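P800 reaction center core protein (Heliobacterium modesticaldum, PDB 5V8K) forms the homodimeric core of a photosynthetic reaction center, binding bacteriochlorophylls for light-driven charge separation and, probably between its two copies, a 4Fe-4S cluster. Local coordinates at residues A[374-386]-A[454-466]. Sequence-based numbering, arbitrary orientation.
Sequences GSISEFVAAHAIA and PAWFYIDGCWMGS. With CA (calcium ion), chain B; GBF (Bacteriochlorophyll g), chain Z.
One face of the Trp-463 indole is covered near its rim by Ser-377 CB and the backbone N of Gly-465, while Ile-376 CG2 packs 3.5 Å from CZ2 of Trp-463, the two side chains crossing at about a right angle. The Tyr-458 ring instead presents its edge to the Glu-378 carboxylate, the two planes standing 89° apart. Tyr-458 OH donates to the anti lone pair of Glu-378 OE2 (2.8 Å) and also pairs with Asn-489. With CG anti to the backbone N (chi1 175°), the Tyr-458 ring reaches across to helix 376-401, where Ala-381 CB lies 3.8 Å from Tyr-458 CD1. Ser-375, at the N-cap, and Glu-378 form a capping box: OE1 accepts from Ser-375 N, while Ser-375 OG caps Ser-377 N. Replacing Glu-378 by alanine would remove both oxygens and is likely to leave the Tyr-458 hydroxyl with Asn-489 but no carboxylate, and the Ser-375 N-H without its capping acceptor. Ser-377 OG takes the Met-464 N-H at 2.9 Å, joining the first helical turn to the loop beyond helix 449-459. That helix ends in a Schellman motif at Gly-461 and runs roughly antiparallel to its partner; before that end, Pro-454 CB meets Ile-385 CG1 at 3.9 Å. On the far side of helix 376-401, His-383 NE2 ligates the magnesium of a bacteriochlorophyll g, its ring steered by ND1 bonding to Phe-379 O. Two buried polar links thus flank calcium-binding Asp-460 in sequence, and donors at both oxygens would tend to keep Glu-378 a carboxylate.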
loop_
_atom_site.group_PDB
_atom_site.type_symbol
_atom_site.label_atom_id
_atom_site.label_comp_id
_atom_site.label_asym_id
_atom_site.label_seq_id
_atom_site.Cartn_x
_atom_site.Cartn_y
_atom_site.Cartn_z
ATOM N N GLY A 374 6.215 26.779 -20.896
ATOM C CA GLY A 374 6.400 25.680 -19.974
ATOM C C GLY A 374 7.805 25.119 -19.939
ATOM O O GLY A 374 8.645 25.370 -20.788
ATOM N N SER A 375 8.061 24.324 -18.917
ATOM C CA SER A 375 9.364 23.711 -18.720
ATOM C C SER A 375 9.205 22.185 -18.753
ATOM O O SER A 375 8.121 21.658 -19.023
ATOM C CB SER A 375 9.944 24.172 -17.391
ATOM O OG SER A 375 9.226 23.525 -16.341
ATOM N N ILE A 376 10.285 21.478 -18.400
ATOM C CA ILE A 376 10.225 20.025 -18.293
ATOM C C ILE A 376 9.155 19.611 -17.301
ATOM O O ILE A 376 8.580 18.521 -17.425
ATOM C CB ILE A 376 11.620 19.448 -17.942
ATOM C CG1 ILE A 376 11.603 17.919 -17.856
ATOM C CG2 ILE A 376 12.147 19.990 -16.651
ATOM C CD1 ILE A 376 11.419 17.272 -19.232
ATOM N N SER A 377 8.855 20.471 -16.316
ATOM C CA SER A 377 7.824 20.153 -15.316
ATOM C C SER A 377 6.455 20.011 -15.969
ATOM O O SER A 377 5.756 19.028 -15.743
ATOM C CB SER A 377 7.764 21.223 -14.206
ATOM O OG SER A 377 6.821 20.876 -13.188
ATOM N N GLU A 378 6.059 20.990 -16.778
ATOM C CA GLU A 378 4.827 20.879 -17.561
ATOM C C GLU A 378 4.879 19.736 -18.593
ATOM O O GLU A 378 3.894 19.010 -18.764
ATOM C CB GLU A 378 4.533 22.194 -18.284
ATOM C CG GLU A 378 3.899 23.237 -17.449
ATOM C CD GLU A 378 4.863 23.982 -16.525
ATOM O OE1 GLU A 378 6.101 24.019 -16.824
ATOM O OE2 GLU A 378 4.360 24.535 -15.506
ATOM N N PHE A 379 5.986 19.577 -19.321
ATOM C CA PHE A 379 6.052 18.499 -20.312
ATOM C C PHE A 379 5.796 17.140 -19.663
ATOM O O PHE A 379 4.910 16.392 -20.098
ATOM C CB PHE A 379 7.399 18.515 -21.052
ATOM C CG PHE A 379 7.527 17.409 -22.106
ATOM C CD1 PHE A 379 7.110 17.627 -23.410
ATOM C CD2 PHE A 379 8.038 16.165 -21.780
ATOM C CE1 PHE A 379 7.215 16.628 -24.388
ATOM C CE2 PHE A 379 8.154 15.151 -22.749
ATOM C CZ PHE A 379 7.731 15.385 -24.052
ATOM N N VAL A 380 6.524 16.825 -18.582
ATOM C CA VAL A 380 6.336 15.542 -17.907
ATOM C C VAL A 380 4.929 15.446 -17.304
ATOM O O VAL A 380 4.242 14.426 -17.447
ATOM C CB VAL A 380 7.426 15.329 -16.845
ATOM C CG1 VAL A 380 7.136 14.084 -15.946
ATOM C CG2 VAL A 380 8.762 15.218 -17.499
ATOM N N ALA A 381 4.478 16.500 -16.609
ATOM C CA ALA A 381 3.209 16.400 -15.897
ATOM C C ALA A 381 2.049 16.208 -16.866
ATOM O O ALA A 381 1.146 15.398 -16.629
ATOM C CB ALA A 381 2.981 17.652 -15.047
ATOM N N ALA A 382 2.058 16.942 -17.967
ATOM C CA ALA A 382 0.981 16.820 -18.930
ATOM C C ALA A 382 0.981 15.450 -19.622
ATOM O O ALA A 382 -0.084 14.867 -19.856
ATOM C CB ALA A 382 1.081 17.953 -19.945
ATOM N N HIS A 383 2.151 14.898 -19.931
ATOM C CA HIS A 383 2.148 13.554 -20.508
ATOM C C HIS A 383 1.792 12.491 -19.481
ATOM O O HIS A 383 1.231 11.460 -19.848
ATOM C CB HIS A 383 3.480 13.261 -21.174
ATOM C CG HIS A 383 3.661 14.025 -22.434
ATOM N ND1 HIS A 383 4.109 15.325 -22.449
ATOM C CD2 HIS A 383 3.385 13.702 -23.717
ATOM C CE1 HIS A 383 4.128 15.766 -23.692
ATOM N NE2 HIS A 383 3.728 14.787 -24.486
ATOM N N ALA A 384 2.076 12.715 -18.199
ATOM C CA ALA A 384 1.683 11.727 -17.202
ATOM C C ALA A 384 0.160 11.732 -16.988
ATOM O O ALA A 384 -0.461 10.680 -16.809
ATOM C CB ALA A 384 2.424 11.997 -15.892
ATOM N N ILE A 385 -0.444 12.912 -17.017
ATOM C CA ILE A 385 -1.882 13.064 -16.886
ATOM C C ILE A 385 -2.604 12.555 -18.133
ATOM O O ILE A 385 -3.593 11.824 -18.040
ATOM C CB ILE A 385 -2.207 14.543 -16.605
ATOM C CG1 ILE A 385 -1.651 14.902 -15.243
ATOM C CG2 ILE A 385 -3.710 14.844 -16.680
ATOM C CD1 ILE A 385 -1.611 16.390 -14.982
ATOM N N ALA A 386 -2.174 12.985 -19.309
ATOM C CA ALA A 386 -2.716 12.415 -20.545
ATOM C C ALA A 386 -2.625 10.886 -20.548
ATOM O O ALA A 386 -3.596 10.187 -20.860
ATOM C CB ALA A 386 -1.975 12.988 -21.739
ATOM N N PRO A 454 -0.964 12.924 -10.188
ATOM C CA PRO A 454 -0.100 13.875 -10.890
ATOM C C PRO A 454 -0.730 15.250 -11.077
ATOM O O PRO A 454 -0.021 16.260 -11.091
ATOM C CB PRO A 454 0.137 13.191 -12.257
ATOM C CG PRO A 454 -0.390 11.874 -12.126
ATOM C CD PRO A 454 -1.307 11.763 -11.044
ATOM N N ALA A 455 -2.032 15.302 -11.343
ATOM C CA ALA A 455 -2.706 16.583 -11.472
ATOM C C ALA A 455 -2.590 17.379 -10.174
ATOM O O ALA A 455 -2.230 18.556 -10.194
ATOM C CB ALA A 455 -4.161 16.375 -11.845
ATOM N N TRP A 456 -2.810 16.728 -9.034
ATOM C CA TRP A 456 -2.709 17.421 -7.757
ATOM C C TRP A 456 -1.281 17.883 -7.485
ATOM O O TRP A 456 -1.051 19.047 -7.114
ATOM C CB TRP A 456 -3.217 16.535 -6.608
ATOM C CG TRP A 456 -2.891 17.236 -5.306
ATOM C CD1 TRP A 456 -1.919 16.893 -4.441
ATOM C CD2 TRP A 456 -3.465 18.455 -4.809
ATOM N NE1 TRP A 456 -1.836 17.819 -3.420
ATOM C CE2 TRP A 456 -2.779 18.789 -3.625
ATOM C CE3 TRP A 456 -4.475 19.303 -5.256
ATOM C CZ2 TRP A 456 -3.092 19.941 -2.860
ATOM C CZ3 TRP A 456 -4.788 20.449 -4.504
ATOM C CH2 TRP A 456 -4.104 20.745 -3.321
ATOM N N PHE A 457 -0.306 16.987 -7.643
ATOM C CA PHE A 457 1.083 17.369 -7.427
ATOM C C PHE A 457 1.461 18.548 -8.313
ATOM O O PHE A 457 2.089 19.498 -7.843
ATOM C CB PHE A 457 2.010 16.179 -7.642
ATOM C CG PHE A 457 1.838 15.072 -6.616
ATOM C CD1 PHE A 457 1.721 15.350 -5.262
ATOM C CD2 PHE A 457 1.750 13.745 -7.024
ATOM C CE1 PHE A 457 1.542 14.301 -4.341
ATOM C CE2 PHE A 457 1.601 12.739 -6.136
ATOM C CZ PHE A 457 1.478 13.003 -4.798
ATOM N N TYR A 458 1.003 18.561 -9.565
ATOM C CA TYR A 458 1.300 19.702 -10.425
ATOM C C TYR A 458 0.655 20.979 -9.890
ATOM O O TYR A 458 1.308 22.029 -9.776
ATOM C CB TYR A 458 0.842 19.422 -11.850
ATOM C CG TYR A 458 1.019 20.605 -12.745
ATOM C CD1 TYR A 458 2.250 20.890 -13.302
ATOM C CD2 TYR A 458 -0.032 21.436 -13.046
ATOM C CE1 TYR A 458 2.441 21.999 -14.107
ATOM C CE2 TYR A 458 0.141 22.538 -13.869
ATOM C CZ TYR A 458 1.391 22.830 -14.376
ATOM O OH TYR A 458 1.598 23.938 -15.202
ATOM N N ILE A 459 -0.641 20.910 -9.583
ATOM C CA ILE A 459 -1.397 22.098 -9.207
ATOM C C ILE A 459 -0.849 22.697 -7.913
ATOM O O ILE A 459 -0.827 23.912 -7.741
ATOM C CB ILE A 459 -2.893 21.730 -9.113
ATOM C CG1 ILE A 459 -3.490 21.660 -10.521
ATOM C CG2 ILE A 459 -3.679 22.712 -8.217
ATOM C CD1 ILE A 459 -4.852 20.978 -10.559
ATOM N N ASP A 460 -0.389 21.865 -7.001
ATOM C CA ASP A 460 0.173 22.358 -5.764
ATOM C C ASP A 460 1.635 22.781 -5.893
ATOM O O ASP A 460 2.276 22.966 -4.863
ATOM C CB ASP A 460 0.076 21.316 -4.656
ATOM C CG ASP A 460 -0.310 21.944 -3.298
ATOM O OD1 ASP A 460 -0.943 23.009 -3.275
ATOM O OD2 ASP A 460 0.057 21.368 -2.263
ATOM N N GLY A 461 2.182 22.925 -7.097
ATOM C CA GLY A 461 3.516 23.492 -7.236
ATOM C C GLY A 461 4.690 22.539 -7.057
ATOM O O GLY A 461 5.815 23.011 -6.873
ATOM N N CYS A 462 4.475 21.223 -7.072
ATOM C CA CYS A 462 5.590 20.282 -7.191
ATOM C C CYS A 462 6.391 20.504 -8.472
ATOM O O CYS A 462 5.842 20.824 -9.532
ATOM C CB CYS A 462 5.121 18.834 -7.199
ATOM S SG CYS A 462 4.576 18.262 -5.653
ATOM N N TRP A 463 7.700 20.298 -8.365
ATOM C CA TRP A 463 8.539 20.119 -9.543
ATOM C C TRP A 463 8.220 18.763 -10.171
ATOM O O TRP A 463 8.353 17.716 -9.524
ATOM C CB TRP A 463 10.014 20.215 -9.156
ATOM C CG TRP A 463 10.985 20.027 -10.298
ATOM C CD1 TRP A 463 11.811 18.955 -10.518
ATOM C CD2 TRP A 463 11.224 20.936 -11.365
ATOM N NE1 TRP A 463 12.569 19.166 -11.636
ATOM C CE2 TRP A 463 12.228 20.374 -12.179
ATOM C CE3 TRP A 463 10.703 22.187 -11.700
ATOM C CZ2 TRP A 463 12.694 20.998 -13.304
ATOM C CZ3 TRP A 463 11.174 22.808 -12.799
ATOM C CH2 TRP A 463 12.165 22.219 -13.602
ATOM N N MET A 464 7.731 18.768 -11.403
ATOM C CA MET A 464 7.310 17.527 -12.022
ATOM C C MET A 464 8.340 17.013 -13.036
ATOM O O MET A 464 8.069 16.054 -13.765
ATOM C CB MET A 464 5.920 17.727 -12.627
ATOM C CG MET A 464 4.820 18.078 -11.567
ATOM S SD MET A 464 4.569 16.787 -10.312
ATOM C CE MET A 464 3.640 15.610 -11.264
ATOM N N GLY A 465 9.529 17.607 -13.063
ATOM C CA GLY A 465 10.617 17.055 -13.841
ATOM C C GLY A 465 11.309 15.863 -13.220
ATOM O O GLY A 465 12.083 15.190 -13.909
ATOM N N SER A 466 10.980 15.546 -11.971
ATOM C CA SER A 466 11.736 14.621 -11.146
ATOM C C SER A 466 10.820 14.205 -10.005
ATOM O O SER A 466 9.908 14.945 -9.643
ATOM C CB SER A 466 13.037 15.280 -10.638
ATOM O OG SER A 466 13.736 14.427 -9.741
HETATM CA CA CA B . -0.386 22.031 0.027
HETATM MG MG GBF Z . 2.381 14.983 -26.532
HETATM C CHA GBF Z . 2.018 18.352 -25.772
HETATM C CHB GBF Z . -0.515 14.284 -25.185
HETATM C CHC GBF Z . 2.793 11.815 -27.887
HETATM C CHD GBF Z . 5.390 15.943 -28.266
HETATM N NA GBF Z . 1.037 16.075 -25.643
HETATM C C1A GBF Z . 0.892 17.399 -25.462
HETATM C C2A GBF Z . -0.104 17.801 -24.427
HETATM C C3A GBF Z . -0.994 16.575 -24.494
HETATM C C4A GBF Z . -0.088 15.570 -25.130
HETATM C CMA GBF Z . -1.449 16.169 -23.088
HETATM C CAA GBF Z . -0.897 19.099 -24.651
HETATM C CBA GBF Z . -1.394 19.206 -26.091
HETATM C CGA GBF Z . -1.917 20.599 -26.351
HETATM O O1A GBF Z . -1.313 21.595 -25.988
HETATM O O2A GBF Z . -3.016 20.767 -27.280
HETATM N NB GBF Z . 1.287 13.266 -26.494
HETATM C C1B GBF Z . 0.090 13.146 -25.909
HETATM C C2B GBF Z . -0.406 11.871 -26.124
HETATM C C3B GBF Z . 0.549 11.212 -26.903
HETATM C C4B GBF Z . 1.590 12.123 -27.101
HETATM C CMB GBF Z . -1.741 11.399 -25.604
HETATM C CAB GBF Z . 0.543 9.837 -27.457
HETATM C CBB GBF Z . -0.451 8.990 -27.466
HETATM N NC GBF Z . 3.742 14.133 -27.782
HETATM C C1C GBF Z . 3.781 12.869 -28.188
HETATM C C2C GBF Z . 4.875 12.266 -28.984
HETATM C C3C GBF Z . 5.517 13.568 -29.047
HETATM C C4C GBF Z . 4.889 14.577 -28.349
HETATM C CMC GBF Z . 5.606 11.335 -28.036
HETATM C CAC GBF Z . 6.801 13.794 -29.759
HETATM C CBC GBF Z . 7.504 12.694 -30.524
HETATM N ND GBF Z . 3.429 16.619 -27.044
HETATM C C1D GBF Z . 4.602 16.946 -27.573
HETATM C C2D GBF Z . 5.216 18.424 -27.475
HETATM C C3D GBF Z . 4.093 18.799 -26.732
HETATM C C4D GBF Z . 3.084 17.828 -26.495
HETATM C CMD GBF Z . 6.478 19.073 -27.946
HETATM C CAD GBF Z . 3.654 20.016 -26.021
HETATM O OBD GBF Z . 4.034 21.237 -26.013
HETATM C CBD GBF Z . 2.335 19.743 -25.384
HETATM C CGD GBF Z . 2.434 19.862 -23.899
HETATM O O1D GBF Z . 3.201 19.201 -23.223
HETATM O O2D GBF Z . 1.623 20.810 -23.212
HETATM C CED GBF Z . 1.895 20.980 -21.818
HETATM C C1 GBF Z . -3.288 22.064 -27.797
HETATM C C2 GBF Z . -4.723 22.173 -28.276
HETATM C C3 GBF Z . -5.098 21.816 -29.513
HETATM C C4 GBF Z . -4.125 21.270 -30.513
HETATM C C5 GBF Z . -6.545 21.957 -29.904
HETATM O O HOH W 1 -2.122 23.495 -1.059
HETATM O O HOH W 2 1.074 23.776 -0.575
#